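Local coordinates for protein glutamate receptor 1 (Adineta vaga, PDB 4IO2) that binds glutamate in its ligand-binding domain, the part of the longer receptor present here, and probably acts as a ligand-gated ion channel, at residues A[60-65]-A[77-82]; A[84-87]-A[91-94]; A[209-214]-A[219-224]. All blocks are in the same frame, centred on the assembly; numbering follows the deposited sequence.

Interaction 1 of 3, residues A[60-65]-A[77-82]; sequences LAPPNT and GDYDIA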
loop_
_atom_site.group_PDB
_atom_site.type_symbol
_atom_site.label_atom_id
_atom_site.label_comp_id
_atom_site.label_asym_id
_atom_site.label_seq_id
_atom_site.Cartn_x
_atom_site.Cartn_y
_atom_site.Cartn_z
ATOM N N LEU A 60 -3.750 22.755 12.716
ATOM C CA LEU A 60 -3.678 21.671 13.696
ATOM C C LEU A 60 -5.059 21.407 14.297
ATOM O O LEU A 60 -5.741 22.338 14.794
ATOM C CB LEU A 60 -2.700 22.056 14.790
ATOM C CG LEU A 60 -2.486 21.090 15.967
ATOM C CD1 LEU A 60 -1.867 19.790 15.462
ATOM C CD2 LEU A 60 -1.619 21.765 17.036
ATOM N N ALA A 61 -5.471 20.141 14.265
ATOM C CA ALA A 61 -6.740 19.762 14.884
ATOM C C ALA A 61 -6.653 20.046 16.380
ATOM O O ALA A 61 -5.591 19.895 17.000
ATOM C CB ALA A 61 -7.050 18.315 14.631
ATOM N N PRO A 62 -7.774 20.439 16.969
ATOM C CA PRO A 62 -7.831 20.644 18.418
ATOM C C PRO A 62 -7.343 19.429 19.194
ATOM O O PRO A 62 -7.527 18.312 18.756
ATOM C CB PRO A 62 -9.322 20.868 18.674
ATOM C CG PRO A 62 -9.843 21.409 17.418
ATOM C CD PRO A 62 -9.059 20.745 16.318
ATOM N N PRO A 63 -6.783 19.649 20.386
ATOM C CA PRO A 63 -6.065 18.619 21.153
ATOM C C PRO A 63 -6.820 17.286 21.294
ATOM O O PRO A 63 -6.240 16.198 21.171
ATOM C CB PRO A 63 -5.887 19.255 22.538
ATOM C CG PRO A 63 -6.182 20.702 22.373
ATOM C CD PRO A 63 -6.995 20.892 21.145
ATOM N N ASN A 64 -8.110 17.346 21.541
ATOM C CA ASN A 64 -8.806 16.102 21.838
ATOM C C ASN A 64 -9.352 15.339 20.628
ATOM O O ASN A 64 -9.955 14.278 20.768
ATOM C CB ASN A 64 -9.895 16.386 22.853
ATOM C CG ASN A 64 -9.321 16.834 24.197
ATOM O OD1 ASN A 64 -8.212 16.413 24.589
ATOM N ND2 ASN A 64 -10.056 17.705 24.901
ATOM N N THR A 65 -9.065 15.846 19.438
ATOM C CA THR A 65 -9.596 15.266 18.197
ATOM C C THR A 65 -9.127 13.833 18.001
ATOM O O THR A 65 -7.937 13.555 18.078
ATOM C CB THR A 65 -9.167 16.108 16.981
ATOM O OG1 THR A 65 -9.547 17.471 17.228
ATOM C CG2 THR A 65 -9.828 15.598 15.713
ATOM N N GLY A 77 -16.560 19.721 5.924
ATOM C CA GLY A 77 -16.070 20.903 5.225
ATOM C C GLY A 77 -15.080 21.740 6.017
ATOM O O GLY A 77 -14.733 22.826 5.550
ATOM N N ASP A 78 -14.571 21.222 7.147
ATOM C CA ASP A 78 -13.692 21.997 8.021
ATOM C C ASP A 78 -12.281 22.155 7.471
ATOM O O ASP A 78 -11.561 23.077 7.844
ATOM C CB ASP A 78 -13.590 21.376 9.410
ATOM C CG ASP A 78 -14.931 21.312 10.160
ATOM O OD1 ASP A 78 -16.009 21.670 9.611
ATOM O OD2 ASP A 78 -14.869 20.870 11.329
ATOM N N TYR A 79 -11.928 21.245 6.573
ATOM C CA TYR A 79 -10.621 21.224 5.920
ATOM C C TYR A 79 -10.854 20.837 4.456
ATOM O O TYR A 79 -11.890 20.260 4.117
ATOM C CB TYR A 79 -9.686 20.173 6.561
ATOM C CG TYR A 79 -9.552 20.284 8.069
ATOM C CD1 TYR A 79 -8.827 21.321 8.663
ATOM C CD2 TYR A 79 -10.182 19.391 8.906
ATOM C CE1 TYR A 79 -8.704 21.424 10.039
ATOM C CE2 TYR A 79 -10.058 19.483 10.295
ATOM C CZ TYR A 79 -9.345 20.504 10.863
ATOM O OH TYR A 79 -9.254 20.554 12.237
ATOM N N ASP A 80 -9.874 21.114 3.612
ATOM C CA ASP A 80 -9.863 20.622 2.230
ATOM C C ASP A 80 -9.223 19.261 2.089
ATOM O O ASP A 80 -9.740 18.417 1.371
ATOM C CB ASP A 80 -9.193 21.634 1.298
ATOM C CG ASP A 80 -9.916 22.965 1.322
ATOM O OD1 ASP A 80 -11.172 22.980 1.156
ATOM O OD2 ASP A 80 -9.264 23.995 1.534
ATOM N N ILE A 81 -8.089 19.077 2.738
ATOM C CA ILE A 81 -7.467 17.759 2.839
ATOM C C ILE A 81 -6.989 17.577 4.282
ATOM O O ILE A 81 -6.885 18.548 5.029
ATOM C CB ILE A 81 -6.288 17.534 1.851
ATOM C CG1 ILE A 81 -5.141 18.516 2.123
ATOM C CG2 ILE A 81 -6.795 17.658 0.424
ATOM C CD1 ILE A 81 -3.868 18.263 1.260
ATOM N N ALA A 82 -6.679 16.350 4.650
ATOM C CA ALA A 82 -6.034 16.068 5.944
ATOM C C ALA A 82 -4.877 15.088 5.725
ATOM O O ALA A 82 -5.001 14.088 5.029
ATOM C CB ALA A 82 -7.037 15.521 6.985
HETATM O O HOH W 1 -8.609 22.889 13.206
#
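Y79 reaches across to A61 and P62 with the far end of its side chain, and nearly all of the small contact passes through its hydroxyl. CG stands beside the backbone N, anti to the carbonyl carbon (chi1 -52°), which carries the ring toward segment 60-65 and brings OH to 3.7 Å from A61 CA. The methyl carbon CB of A61 lies 3.9 Å from the same OH, and P62 CD approaches it at 4.1 Å. A water loosely bridges the segments: it is 2.6 Å from Y79 OH and gives a weak bond of 3.3 Å to L60 O. Beneath one face of the ring, offset toward its rim, lies D78 CB, while L70 and A73 of helix 67-75 also pack against the tyrosine. Beyond P62 the chain folds into a type I turn, P62 to T65, in which P62 O accepts both T65 N and T65 OG1, the latter at 2.7 Å, from the same face of its plane. The tyrosine thus joins the two ends of a beta-alpha-beta crossover: strand 55-60, helix 67-75 and strand 81-82, whose two strands flank strand 9-14 in a parallel sheet of the periplasmic-binding-protein-like fold.

Interaction 2 of 3, residues A[84-87]-A[91-94]; sequences GDIT and ARRE. With GLU (glutamic acid), chain E.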
loop_
_atom_site.group_PDB
_atom_site.type_symbol
_atom_site.label_atom_id
_atom_site.label_comp_id
_atom_site.label_asym_id
_atom_site.label_seq_id
_atom_site.Cartn_x
_atom_site.Cartn_y
_atom_site.Cartn_z
ATOM N N GLY A 84 -1.730 12.948 7.593
ATOM C CA GLY A 84 -1.178 12.411 8.807
ATOM C C GLY A 84 -1.073 10.907 8.737
ATOM O O GLY A 84 -1.134 10.264 7.672
ATOM N N ASP A 85 -0.880 10.306 9.907
ATOM C CA ASP A 85 -0.871 8.844 10.075
ATOM C C ASP A 85 -2.310 8.354 10.186
ATOM O O ASP A 85 -2.735 7.887 11.230
ATOM C CB ASP A 85 -0.032 8.422 11.296
ATOM C CG ASP A 85 -0.349 9.169 12.603
ATOM O OD1 ASP A 85 -0.949 10.246 12.605
ATOM O OD2 ASP A 85 0.076 8.654 13.686
ATOM N N ILE A 86 -3.048 8.505 9.069
ATOM C CA ILE A 86 -4.479 8.258 9.022
ATOM C C ILE A 86 -4.736 7.010 8.200
ATOM O O ILE A 86 -4.456 6.959 6.992
ATOM C CB ILE A 86 -5.223 9.449 8.387
ATOM C CG1 ILE A 86 -4.906 10.769 9.105
ATOM C CG2 ILE A 86 -6.693 9.226 8.408
ATOM C CD1 ILE A 86 -5.275 12.010 8.291
ATOM N N THR A 87 -5.203 5.957 8.878
ATOM C CA THR A 87 -5.443 4.694 8.231
ATOM C C THR A 87 -6.628 4.718 7.271
ATOM O O THR A 87 -7.709 5.203 7.599
ATOM C CB THR A 87 -5.630 3.593 9.278
ATOM O OG1 THR A 87 -4.502 3.595 10.161
ATOM C CG2 THR A 87 -5.766 2.193 8.647
ATOM N N ALA A 91 -14.911 1.800 6.448
ATOM C CA ALA A 91 -15.914 2.690 7.031
ATOM C C ALA A 91 -15.594 4.134 6.692
ATOM O O ALA A 91 -16.505 4.933 6.409
ATOM C CB ALA A 91 -16.012 2.542 8.575
ATOM N N ARG A 92 -14.332 4.532 6.745
ATOM C CA ARG A 92 -14.002 5.927 6.401
ATOM C C ARG A 92 -14.225 6.230 4.922
ATOM O O ARG A 92 -14.642 7.324 4.571
ATOM C CB ARG A 92 -12.562 6.262 6.833
ATOM C CG ARG A 92 -12.401 6.340 8.343
ATOM C CD ARG A 92 -10.942 6.293 8.776
ATOM N NE ARG A 92 -10.807 6.325 10.219
ATOM C CZ ARG A 92 -9.656 6.253 10.874
ATOM N NH1 ARG A 92 -8.531 6.171 10.191
ATOM N NH2 ARG A 92 -9.650 6.316 12.201
ATOM N N ARG A 93 -13.946 5.263 4.074
ATOM C CA ARG A 93 -14.101 5.433 2.624
ATOM C C ARG A 93 -15.556 5.658 2.209
ATOM O O ARG A 93 -15.787 6.194 1.139
ATOM C CB ARG A 93 -13.477 4.215 1.914
ATOM C CG ARG A 93 -13.518 4.287 0.390
ATOM C CD ARG A 93 -12.617 5.381 -0.172
ATOM N NE ARG A 93 -12.722 5.540 -1.605
ATOM C CZ ARG A 93 -13.622 6.314 -2.201
ATOM N NH1 ARG A 93 -14.519 6.995 -1.486
ATOM N NH2 ARG A 93 -13.638 6.406 -3.529
ATOM N N GLU A 94 -16.496 5.280 3.066
ATOM C CA GLU A 94 -17.893 5.597 2.786
ATOM C C GLU A 94 -18.150 7.096 2.787
ATOM O O GLU A 94 -19.078 7.558 2.129
ATOM C CB GLU A 94 -18.806 4.967 3.837
ATOM C CG GLU A 94 -18.864 3.486 3.763
ATOM C CD GLU A 94 -19.792 2.948 2.641
ATOM O OE1 GLU A 94 -20.342 3.754 1.835
ATOM O OE2 GLU A 94 -19.960 1.700 2.579
HETATM N N GLU E . -3.654 5.417 12.177
HETATM C CA GLU E . -4.687 5.292 13.209
HETATM C C GLU E . -6.043 5.720 12.653
HETATM O O GLU E . -6.084 6.341 11.560
HETATM C CB GLU E . -4.373 6.120 14.459
HETATM C CG GLU E . -3.040 5.819 15.154
HETATM C CD GLU E . -2.954 4.468 15.863
HETATM O OE1 GLU E . -3.972 3.784 15.952
HETATM O OE2 GLU E . -1.861 4.142 16.398
HETATM O OXT GLU E . -7.075 5.424 13.299
#
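R92 and T87 meet through a guanidinium that holds both the backbone and the bound glutamate. The CB of R92 points toward segment 84-87, and with CG anti to the carbonyl carbon (chi1 -70°) and an extended chain from CG to NE, the side chain runs straight from helix 90-93 into the pocket. CD passes 3.6 Å from T87 O. NH1 then donates twice: to T87 O at 2.9 Å, in the carbonyl plane on a lone pair, though with a bent N-H angle of 141° and with the oxygen somewhat out of the guanidinium plane, and to the ligand O at 2.8 Å, almost straight at 170°. I86 CG2 lies 4.0 Å from NH1, approaching obliquely. NH2 binds the other ligand oxygen, OXT, at 2.9 Å and also bonds T68 OG1. This paired grip on the alpha-carboxylate by an arginine is the hallmark of the ligand-binding clamshell of ionotropic glutamate receptors. A methionine in its place would probably leave the ligand carboxylate without this positive mate and T87 O without its side-chain donor. The ligand O is held a second time, by T87 N at 2.8 Å, while the ligand amino group donates to D85 O and, at 2.8 Å, to T87 OG1. D85 centres an inverse gamma turn, and Y67 and S17 bond its carboxylate. R136, A140 and D180 also hydrogen-bond the ligand. Next to R93, E94 OE1 makes a salt bridge with K219 NZ of the second subunit.

Interaction 3 of 3, residues A[209-214]-A[219-224]; sequences IVTPKE and KDLDVN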
loop_
_atom_site.group_PDB
_atom_site.type_symbol
_atom_site.label_atom_id
_atom_site.label_comp_id
_atom_site.label_asym_id
_atom_site.label_seq_id
_atom_site.Cartn_x
_atom_site.Cartn_y
_atom_site.Cartn_z
ATOM N N ILE A 209 -3.817 10.384 2.266
ATOM C CA ILE A 209 -4.300 11.749 2.468
ATOM C C ILE A 209 -5.825 11.743 2.295
ATOM O O ILE A 209 -6.331 11.219 1.324
ATOM C CB ILE A 209 -3.603 12.731 1.502
ATOM C CG1 ILE A 209 -2.117 12.776 1.867
ATOM C CG2 ILE A 209 -4.247 14.114 1.615
ATOM C CD1 ILE A 209 -1.299 13.693 0.967
ATOM N N VAL A 210 -6.539 12.307 3.255
ATOM C CA VAL A 210 -7.986 12.369 3.206
ATOM C C VAL A 210 -8.394 13.515 2.317
ATOM O O VAL A 210 -7.896 14.623 2.469
ATOM C CB VAL A 210 -8.580 12.588 4.618
ATOM C CG1 VAL A 210 -10.091 12.525 4.549
ATOM C CG2 VAL A 210 -8.059 11.585 5.619
ATOM N N THR A 211 -9.336 13.264 1.419
ATOM C CA THR A 211 -9.889 14.290 0.532
ATOM C C THR A 211 -11.405 14.139 0.490
ATOM O O THR A 211 -11.944 13.106 0.842
ATOM C CB THR A 211 -9.328 14.208 -0.914
ATOM O OG1 THR A 211 -9.967 13.172 -1.639
ATOM C CG2 THR A 211 -7.838 13.967 -0.946
ATOM N N PRO A 212 -12.089 15.141 -0.039
ATOM C CA PRO A 212 -13.511 14.943 -0.267
ATOM C C PRO A 212 -13.758 13.828 -1.269
ATOM O O PRO A 212 -12.908 13.610 -2.135
ATOM C CB PRO A 212 -13.973 16.301 -0.840
ATOM C CG PRO A 212 -12.956 17.276 -0.323
ATOM C CD PRO A 212 -11.659 16.518 -0.341
ATOM N N LYS A 213 -14.930 13.202 -1.213
ATOM C CA LYS A 213 -15.305 12.302 -2.278
ATOM C C LYS A 213 -15.469 13.080 -3.579
ATOM O O LYS A 213 -15.843 14.252 -3.576
ATOM C CB LYS A 213 -16.607 11.596 -1.919
ATOM C CG LYS A 213 -16.409 10.581 -0.794
ATOM C CD LYS A 213 -17.628 9.708 -0.645
ATOM C CE LYS A 213 -18.774 10.439 -0.027
ATOM N NZ LYS A 213 -19.946 9.505 0.122
ATOM N N GLU A 214 -15.157 12.422 -4.683
ATOM C CA GLU A 214 -15.322 13.017 -6.019
ATOM C C GLU A 214 -14.605 14.368 -6.175
ATOM O O GLU A 214 -15.139 15.294 -6.767
ATOM C CB GLU A 214 -16.813 13.118 -6.384
ATOM C CG GLU A 214 -17.468 11.748 -6.415
ATOM C CD GLU A 214 -18.948 11.793 -6.590
ATOM O OE1 GLU A 214 -19.427 12.723 -7.281
ATOM O OE2 GLU A 214 -19.626 10.886 -6.043
ATOM N N LYS A 219 -6.575 13.680 -9.210
ATOM C CA LYS A 219 -5.490 13.204 -10.065
ATOM C C LYS A 219 -4.208 13.974 -9.785
ATOM O O LYS A 219 -3.119 13.394 -9.697
ATOM C CB LYS A 219 -5.870 13.298 -11.547
ATOM C CG LYS A 219 -4.794 12.768 -12.530
ATOM C CD LYS A 219 -5.204 13.020 -13.943
ATOM C CE LYS A 219 -4.861 14.430 -14.327
ATOM N NZ LYS A 219 -4.942 14.568 -15.798
ATOM N N ASP A 220 -4.288 15.288 -9.667
ATOM C CA ASP A 220 -3.053 16.073 -9.453
ATOM C C ASP A 220 -2.346 15.638 -8.187
ATOM O O ASP A 220 -1.129 15.422 -8.183
ATOM C CB ASP A 220 -3.399 17.602 -9.444
ATOM C CG ASP A 220 -2.175 18.543 -9.537
ATOM O OD1 ASP A 220 -1.166 18.224 -10.188
ATOM O OD2 ASP A 220 -2.253 19.695 -9.022
ATOM N N LEU A 221 -3.110 15.432 -7.117
ATOM C CA LEU A 221 -2.496 15.037 -5.859
ATOM C C LEU A 221 -1.897 13.632 -6.020
ATOM O O LEU A 221 -0.757 13.380 -5.595
ATOM C CB LEU A 221 -3.479 15.103 -4.699
ATOM C CG LEU A 221 -2.946 14.642 -3.344
ATOM C CD1 LEU A 221 -1.745 15.501 -2.906
ATOM C CD2 LEU A 221 -4.038 14.656 -2.324
ATOM N N ASP A 222 -2.659 12.700 -6.575
ATOM C CA ASP A 222 -2.194 11.312 -6.700
ATOM C C ASP A 222 -0.920 11.199 -7.540
ATOM O O ASP A 222 0.020 10.492 -7.177
ATOM C CB ASP A 222 -3.304 10.404 -7.290
ATOM C CG ASP A 222 -4.334 9.955 -6.263
ATOM O OD1 ASP A 222 -4.181 10.224 -5.039
ATOM O OD2 ASP A 222 -5.340 9.351 -6.722
ATOM N N VAL A 223 -0.894 11.843 -8.702
ATOM C CA VAL A 223 0.288 11.790 -9.551
ATOM C C VAL A 223 1.524 12.305 -8.797
ATOM O O VAL A 223 2.614 11.740 -8.913
ATOM C CB VAL A 223 0.049 12.591 -10.854
ATOM C CG1 VAL A 223 1.340 12.849 -11.632
ATOM C CG2 VAL A 223 -0.978 11.857 -11.730
ATOM N N ASN A 224 1.360 13.380 -8.037
ATOM C CA ASN A 224 2.457 13.916 -7.304
ATOM C C ASN A 224 2.907 13.038 -6.135
ATOM O O ASN A 224 4.108 12.930 -5.877
ATOM C CB ASN A 224 2.145 15.345 -6.862
ATOM C CG ASN A 224 2.396 16.332 -7.941
ATOM O OD1 ASN A 224 3.528 16.772 -8.130
ATOM N ND2 ASN A 224 1.361 16.671 -8.695
#
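L221 meets I209 and T211 through a single methyl, CD2, which touches the CG2 methyl of each. Segment 219-224 is part of helix 218-230, and K219, already within the helix, accepts V223 N on its O at 2.9 Å. D220 turns its carboxylate to L5 N, while its carbonyl O is the acceptor for N224, one turn on. L221 follows, aimed at the strand; with CG anti to the backbone N (chi1 177°), its branch drops onto segment 209-214. CD2 lies 4.0 Å from I209 CG2, the two side chains meeting at a slant, and 4.1 Å from CG2 of T211, which runs past the leucine the other way. In T211 the hydroxyl is flanked by both backbone N and C (chi1 79°), which leaves CG2 on the leucine's side. The resulting contact is wholly apolar and buried. The carboxylate of D222 is held on both oxygens: OD1 accepts N100 N, and OD2 forms a salt bridge with R93 NE of the second subunit, against which V223 also packs. N224 closes the turn by folding back: ND2 donates to D220 O at 2.8 Å and 174°, with the acceptor in the plane of the amide, and N224 N reaches the same oxygen at 3.2 Å from the opposite face of the carbonyl plane. Two bonds therefore grip D220 O, and the first fixes the rotation of the amide. The helix is lodged between helix 40-52, where N224 touches L48, K51 and M52, and strand 200-211, whose I209 and T211 pair through their backbones with S99 and A97 and pack on I81 of strand 81-82.

Overall arrangement
The three contacts follow one another along the chain, and interaction 2 alone holds the ligand. Its centre lies about 13 Å from that of interaction 1 and about 13 Å from that of interaction 3, which are themselves about 17 Å apart. Interactions 1 and 3 are joined by a probable hydrogen bond from V210 N to A82 O, 2.9 Å. Interactions 2 and 3 meet where K213 NZ reaches E94 O, also 2.9 Å, and where I86 CD1 packs on V210 CG2. From side chain to ligand, A61 and I209 are each about 12 Å from the glutamate. Interactions 2 and 3 both face the second subunit, so the short helix that carries R92 also belongs to the dimer interface.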